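Local coordinates for pyoverdine biosynthesis protein PvcB (Pseudomonas aeruginosa, PDB 4YLM) that catalyses the iron- and 2-oxoglutarate-dependent oxidation of tyrosine isonitrile on the pathway to paerucumarin, at residues 95-100 with 266-271; 121-126 with 255-260. All blocks are in the same frame, centred on the assembly; numbering follows the deposited sequence.

Contact 1. Residues 95-100 with 266-271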
loop_
_atom_site.group_PDB
_atom_site.type_symbol
_atom_site.label_atom_id
_atom_site.label_comp_id
_atom_site.label_asym_id
_atom_site.label_seq_id
_atom_site.Cartn_x
_atom_site.Cartn_y
_atom_site.Cartn_z
ATOM N N GLU A 95 -29.115 19.615 -7.372
ATOM C CA GLU A 95 -30.510 19.404 -7.735
ATOM C C GLU A 95 -31.425 19.976 -6.670
ATOM O O GLU A 95 -31.105 19.938 -5.476
ATOM C CB GLU A 95 -30.797 17.922 -7.934
ATOM C CG GLU A 95 -29.952 17.305 -9.023
ATOM C CD GLU A 95 -30.561 16.045 -9.567
ATOM O OE1 GLU A 95 -30.110 15.576 -10.633
ATOM O OE2 GLU A 95 -31.499 15.525 -8.929
ATOM N N GLN A 96 -32.559 20.516 -7.111
ATOM C CA GLN A 96 -33.499 21.162 -6.206
ATOM C C GLN A 96 -34.743 20.326 -6.061
ATOM O O GLN A 96 -35.118 19.589 -6.966
ATOM C CB GLN A 96 -33.875 22.557 -6.712
ATOM C CG GLN A 96 -32.828 23.612 -6.428
ATOM C CD GLN A 96 -33.233 24.963 -6.988
ATOM O OE1 GLN A 96 -33.756 25.833 -6.272
ATOM N NE2 GLN A 96 -33.004 25.143 -8.271
ATOM N N GLU A 97 -35.389 20.451 -4.913
ATOM C CA GLU A 97 -36.554 19.637 -4.628
ATOM C C GLU A 97 -37.643 19.835 -5.678
ATOM O O GLU A 97 -38.063 20.960 -5.941
ATOM C CB GLU A 97 -37.088 19.957 -3.239
ATOM C CG GLU A 97 -38.143 18.978 -2.781
ATOM C CD GLU A 97 -38.557 19.219 -1.358
ATOM O OE1 GLU A 97 -37.909 20.053 -0.692
ATOM O OE2 GLU A 97 -39.534 18.580 -0.909
ATOM N N GLY A 98 -38.074 18.740 -6.292
ATOM C CA GLY A 98 -39.199 18.762 -7.207
ATOM C C GLY A 98 -38.982 19.569 -8.472
ATOM O O GLY A 98 -39.944 19.985 -9.118
ATOM N N ALA A 99 -37.726 19.804 -8.831
ATOM C CA ALA A 99 -37.421 20.520 -10.060
ATOM C C ALA A 99 -37.562 19.575 -11.248
ATOM O O ALA A 99 -37.734 18.366 -11.068
ATOM C CB ALA A 99 -36.020 21.114 -10.002
ATOM N N GLU A 100 -37.496 20.127 -12.457
ATOM C CA GLU A 100 -37.593 19.321 -13.676
ATOM C C GLU A 100 -37.654 20.201 -14.917
ATOM O O GLU A 100 -38.674 20.843 -15.183
ATOM C CB GLU A 100 -38.823 18.411 -13.627
ATOM N N PHE A 266 -36.589 8.690 -11.294
ATOM C CA PHE A 266 -37.184 9.319 -10.122
ATOM C C PHE A 266 -38.569 9.890 -10.406
ATOM O O PHE A 266 -38.865 10.323 -11.523
ATOM C CB PHE A 266 -36.265 10.408 -9.572
ATOM C CG PHE A 266 -35.667 11.278 -10.631
ATOM C CD1 PHE A 266 -34.548 10.862 -11.333
ATOM C CD2 PHE A 266 -36.221 12.511 -10.926
ATOM C CE1 PHE A 266 -33.989 11.662 -12.313
ATOM C CE2 PHE A 266 -35.672 13.313 -11.909
ATOM C CZ PHE A 266 -34.556 12.889 -12.605
ATOM N N ALA A 267 -39.417 9.875 -9.386
ATOM C CA ALA A 267 -40.711 10.531 -9.476
ATOM C C ALA A 267 -40.564 11.918 -8.877
ATOM O O ALA A 267 -40.811 12.919 -9.544
ATOM C CB ALA A 267 -41.775 9.733 -8.739
ATOM N N HIS A 268 -40.126 11.966 -7.622
ATOM C CA HIS A 268 -39.910 13.233 -6.926
ATOM C C HIS A 268 -38.427 13.514 -6.681
ATOM O O HIS A 268 -37.826 12.981 -5.744
ATOM C CB HIS A 268 -40.667 13.250 -5.594
ATOM C CG HIS A 268 -40.528 14.535 -4.838
ATOM N ND1 HIS A 268 -40.903 15.754 -5.364
ATOM C CD2 HIS A 268 -40.056 14.792 -3.594
ATOM C CE1 HIS A 268 -40.669 16.704 -4.477
ATOM N NE2 HIS A 268 -40.154 16.147 -3.394
ATOM N N ARG A 269 -37.848 14.363 -7.527
ATOM C CA ARG A 269 -36.453 14.763 -7.388
ATOM C C ARG A 269 -36.237 15.412 -6.032
ATOM O O ARG A 269 -36.924 16.361 -5.685
ATOM C CB ARG A 269 -36.068 15.743 -8.498
ATOM C CG ARG A 269 -34.585 15.993 -8.601
ATOM C CD ARG A 269 -34.277 17.133 -9.551
ATOM N NE ARG A 269 -34.723 16.856 -10.912
ATOM C CZ ARG A 269 -33.963 16.301 -11.850
ATOM N NH1 ARG A 269 -32.713 15.952 -11.577
ATOM N NH2 ARG A 269 -34.452 16.094 -13.064
ATOM N N ALA A 270 -35.290 14.896 -5.256
ATOM C CA ALA A 270 -35.017 15.455 -3.936
ATOM C C ALA A 270 -33.864 16.456 -4.009
ATOM O O ALA A 270 -33.122 16.474 -4.984
ATOM C CB ALA A 270 -34.710 14.350 -2.942
ATOM N N PRO A 271 -33.730 17.306 -2.987
ATOM C CA PRO A 271 -32.652 18.298 -2.953
ATOM C C PRO A 271 -31.309 17.618 -2.663
ATOM O O PRO A 271 -31.204 16.844 -1.706
ATOM C CB PRO A 271 -33.054 19.202 -1.797
ATOM C CG PRO A 271 -33.906 18.356 -0.936
ATOM C CD PRO A 271 -34.628 17.422 -1.830
#
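Arg269 reaches across to Glu95 and Ala99 and joins 95-100 through three kinds of polar contact. Its guanidinium forms a salt bridge with Glu95, OE1 lying 2.8 Å from NH1; the carboxylate meets the edge of the guanidinium, and the two planes are turned 64° apart. The same OE1 is shared with Arg263 in a second salt bridge, so two positive groups meet on one oxygen and would be expected to favour the charged carboxylate. On NE, the remaining edge contact is a weak hydrogen bond to Ala99 O, 3.4 Å long. A bend at chi3 (-62°) in an otherwise extended chain swings the guanidinium to these acceptors, and CE2 of Phe266, in the same segment, sits over one face near its rim.

Backbone groups provide the straighter link. Gly98 N donates to Arg269 O at 2.7 Å with an N-H...O angle of 174°, and the same carbonyl is approached by Glu97 CA in a CA-H...O contact. Gln96 O closes a type II turn by accepting from Ala99 N, with Gly98 taking the positive phi. Glu95 O receives a CA-H...O contact from Pro271 CA at 3.4 Å. The His268 ring lies against the turn, its CE1 3.7 Å from Gly98 CA, while Pro271 CD packs on Glu97 CB.

The contact ties together the surface loops leading out of strand 91-95 and into strand 272-286, antiparallel neighbours in the probable double-stranded beta-helix core: Glu95 pairs through its backbone with Arg272, Pro271 rests on Pro133, and Ala270 on Ser136.

Contact 2. Residues 121-126 with 255-260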
loop_
_atom_site.group_PDB
_atom_site.type_symbol
_atom_site.label_atom_id
_atom_site.label_comp_id
_atom_site.label_asym_id
_atom_site.label_seq_id
_atom_site.Cartn_x
_atom_site.Cartn_y
_atom_site.Cartn_z
ATOM N N VAL A 121 -9.112 8.807 -20.688
ATOM C CA VAL A 121 -10.163 8.198 -19.876
ATOM C C VAL A 121 -9.725 8.183 -18.406
ATOM O O VAL A 121 -8.646 7.689 -18.080
ATOM C CB VAL A 121 -10.474 6.755 -20.390
ATOM C CG1 VAL A 121 -11.507 6.069 -19.520
ATOM C CG2 VAL A 121 -10.942 6.799 -21.855
ATOM N N PRO A 122 -10.547 8.748 -17.511
ATOM C CA PRO A 122 -10.140 8.777 -16.102
ATOM C C PRO A 122 -10.251 7.392 -15.476
ATOM O O PRO A 122 -11.160 6.654 -15.834
ATOM C CB PRO A 122 -11.163 9.711 -15.466
ATOM C CG PRO A 122 -12.397 9.531 -16.310
ATOM C CD PRO A 122 -11.897 9.309 -17.719
ATOM N N GLU A 123 -9.351 7.045 -14.552
ATOM C CA GLU A 123 -9.491 5.770 -13.849
ATOM C C GLU A 123 -10.575 5.828 -12.774
ATOM O O GLU A 123 -11.350 4.888 -12.623
ATOM C CB GLU A 123 -8.154 5.290 -13.246
ATOM C CG GLU A 123 -8.291 3.954 -12.489
ATOM C CD GLU A 123 -6.953 3.309 -12.133
ATOM O OE1 GLU A 123 -5.913 4.002 -12.191
ATOM O OE2 GLU A 123 -6.947 2.104 -11.794
ATOM N N PHE A 124 -10.627 6.928 -12.026
ATOM C CA PHE A 124 -11.557 7.049 -10.908
ATOM C C PHE A 124 -12.477 8.255 -11.025
ATOM O O PHE A 124 -12.074 9.327 -11.520
ATOM C CB PHE A 124 -10.805 7.205 -9.573
ATOM C CG PHE A 124 -9.855 6.073 -9.253
ATOM C CD1 PHE A 124 -10.331 4.791 -8.982
ATOM C CD2 PHE A 124 -8.484 6.299 -9.212
ATOM C CE1 PHE A 124 -9.434 3.740 -8.679
ATOM C CE2 PHE A 124 -7.587 5.261 -8.912
ATOM C CZ PHE A 124 -8.065 3.987 -8.647
ATOM N N GLN A 125 -13.697 8.081 -10.515
ATOM C CA GLN A 125 -14.566 9.193 -10.141
ATOM C C GLN A 125 -14.497 9.320 -8.616
ATOM O O GLN A 125 -14.604 8.325 -7.904
ATOM C CB GLN A 125 -16.024 8.914 -10.551
ATOM C CG GLN A 125 -16.252 8.599 -12.031
ATOM C CD GLN A 125 -17.483 7.718 -12.247
ATOM O OE1 GLN A 125 -17.680 6.729 -11.542
ATOM N NE2 GLN A 125 -18.324 8.089 -13.201
ATOM N N VAL A 126 -14.284 10.535 -8.117
ATOM C CA VAL A 126 -14.382 10.811 -6.696
ATOM C C VAL A 126 -15.592 11.728 -6.508
ATOM O O VAL A 126 -15.634 12.828 -7.060
ATOM C CB VAL A 126 -13.112 11.495 -6.155
ATOM C CG1 VAL A 126 -13.290 11.881 -4.685
ATOM C CG2 VAL A 126 -11.902 10.559 -6.319
ATOM N N ASP A 255 -14.294 2.914 -9.491
ATOM C CA ASP A 255 -13.369 2.432 -10.514
ATOM C C ASP A 255 -14.064 2.506 -11.874
ATOM O O ASP A 255 -14.765 1.575 -12.278
ATOM C CB ASP A 255 -12.954 0.978 -10.177
ATOM C CG ASP A 255 -12.027 0.350 -11.207
ATOM O OD1 ASP A 255 -11.593 1.032 -12.163
ATOM O OD2 ASP A 255 -11.721 -0.866 -11.044
ATOM N N ASN A 256 -13.870 3.628 -12.566
ATOM C CA ASN A 256 -14.486 3.870 -13.870
ATOM C C ASN A 256 -14.011 2.915 -14.974
ATOM O O ASN A 256 -14.648 2.825 -16.019
ATOM C CB ASN A 256 -14.239 5.331 -14.289
ATOM C CG ASN A 256 -14.870 5.677 -15.626
ATOM O OD1 ASN A 256 -16.101 5.639 -15.793
ATOM N ND2 ASN A 256 -14.030 6.047 -16.583
ATOM N N LEU A 257 -12.895 2.210 -14.753
ATOM C CA LEU A 257 -12.361 1.296 -15.771
ATOM C C LEU A 257 -13.016 -0.084 -15.717
ATOM O O LEU A 257 -12.910 -0.867 -16.663
ATOM C CB LEU A 257 -10.827 1.160 -15.659
ATOM C CG LEU A 257 -10.031 2.478 -15.701
ATOM C CD1 LEU A 257 -8.521 2.207 -15.692
ATOM C CD2 LEU A 257 -10.421 3.312 -16.941
ATOM N N THR A 258 -13.698 -0.367 -14.612
ATOM C CA THR A 258 -14.306 -1.672 -14.368
ATOM C C THR A 258 -15.833 -1.581 -14.285
ATOM O O THR A 258 -16.541 -2.461 -14.772
ATOM C CB THR A 258 -13.787 -2.273 -13.047
ATOM O OG1 THR A 258 -12.362 -2.411 -13.127
ATOM C CG2 THR A 258 -14.407 -3.659 -12.790
ATOM N N LEU A 259 -16.336 -0.531 -13.643
ATOM C CA LEU A 259 -17.776 -0.369 -13.487
ATOM C C LEU A 259 -18.381 0.349 -14.682
ATOM O O LEU A 259 -17.669 0.969 -15.476
ATOM C CB LEU A 259 -18.101 0.474 -12.253
ATOM C CG LEU A 259 -17.476 0.041 -10.928
ATOM C CD1 LEU A 259 -17.846 1.067 -9.869
ATOM C CD2 LEU A 259 -17.978 -1.353 -10.549
ATOM N N LEU A 260 -19.700 0.246 -14.792
ATOM C CA LEU A 260 -20.502 1.181 -15.577
ATOM C C LEU A 260 -21.389 1.851 -14.559
ATOM O O LEU A 260 -21.628 1.302 -13.482
ATOM C CB LEU A 260 -21.362 0.449 -16.614
ATOM C CG LEU A 260 -20.577 -0.367 -17.641
ATOM C CD1 LEU A 260 -21.508 -1.196 -18.546
ATOM C CD2 LEU A 260 -19.669 0.544 -18.467
HETATM O O HOH W 1 -8.958 0.318 -12.526
#
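Asn256 supplies both direct hydrogen bonds between the segments. Its side-chain ND2 donates to Pro122 O at 3.0 Å, nearly in its own amide plane, with an N-H...O angle of 163°. Its backbone N donates to Glu123 O at 2.8 Å on a more bent path, 131°. With CG anti to the backbone N (chi1 -179°), the amide extends along 121-126 to the carbonyl one residue before that used by the main chain. OD1 accepts from the backbone N of Asp114, a probable iron ligand, and Gln125 NE2 bonds to OD2 of the same aspartate, consistent with second-shell places for both amides beside the metal site.

Charged groups meet through solvent. A water donates to Glu123 OE2 and to Asp255 OD1, 2.8 Å from each, bridging two carboxylates whose like charges it probably eases; Arg53 also pairs with OE2. Asp255 forms an Asx turn, OD1 accepting from Leu257 N, and OD2 accepts from Thr258 OG1 at 2.7 Å, both donors arriving from above the carboxylate plane. His56 ND1 also bonds to OD2.

Apolar contact centres on Leu257, whose CD1 lies 3.7 Å from Glu123 CG and whose CD2 lies 3.9 Å from Val121 CG1. Glu123 CG in turn sits over the centre of the Phe124 ring.

Phe124 and Asp255 form an antiparallel non-hydrogen-bonded pair where strand 251-255 ends beside strand 120-131, probably within the double-stranded beta-helix (cupin) core expected of the TauD/TfdA family. Opposite Ile279 of strand 272-286, Glu123 and Phe124 form a classic beta bulge, and helix 45-55 packs on Phe124.

How the contacts relate
The centres of contacts 1 and 2 are about 26 Å apart and their nearest atoms about 14 Å, so the two do not touch. They share a framework: strand 272-286 begins right after 266-271 and pairs with strand 120-131, which carries 121-126, while strand 259-263 runs from the end of 255-260 toward 266-271. Contact 1 is at the surface, its centre about 21 Å from that of the chain and away from the probable iron ligands; contact 2 is buried, about 6 Å from it. There the Gln125 side chain comes within about 3 Å of those of the probable iron ligands Asp114 and His261; His112 is the third.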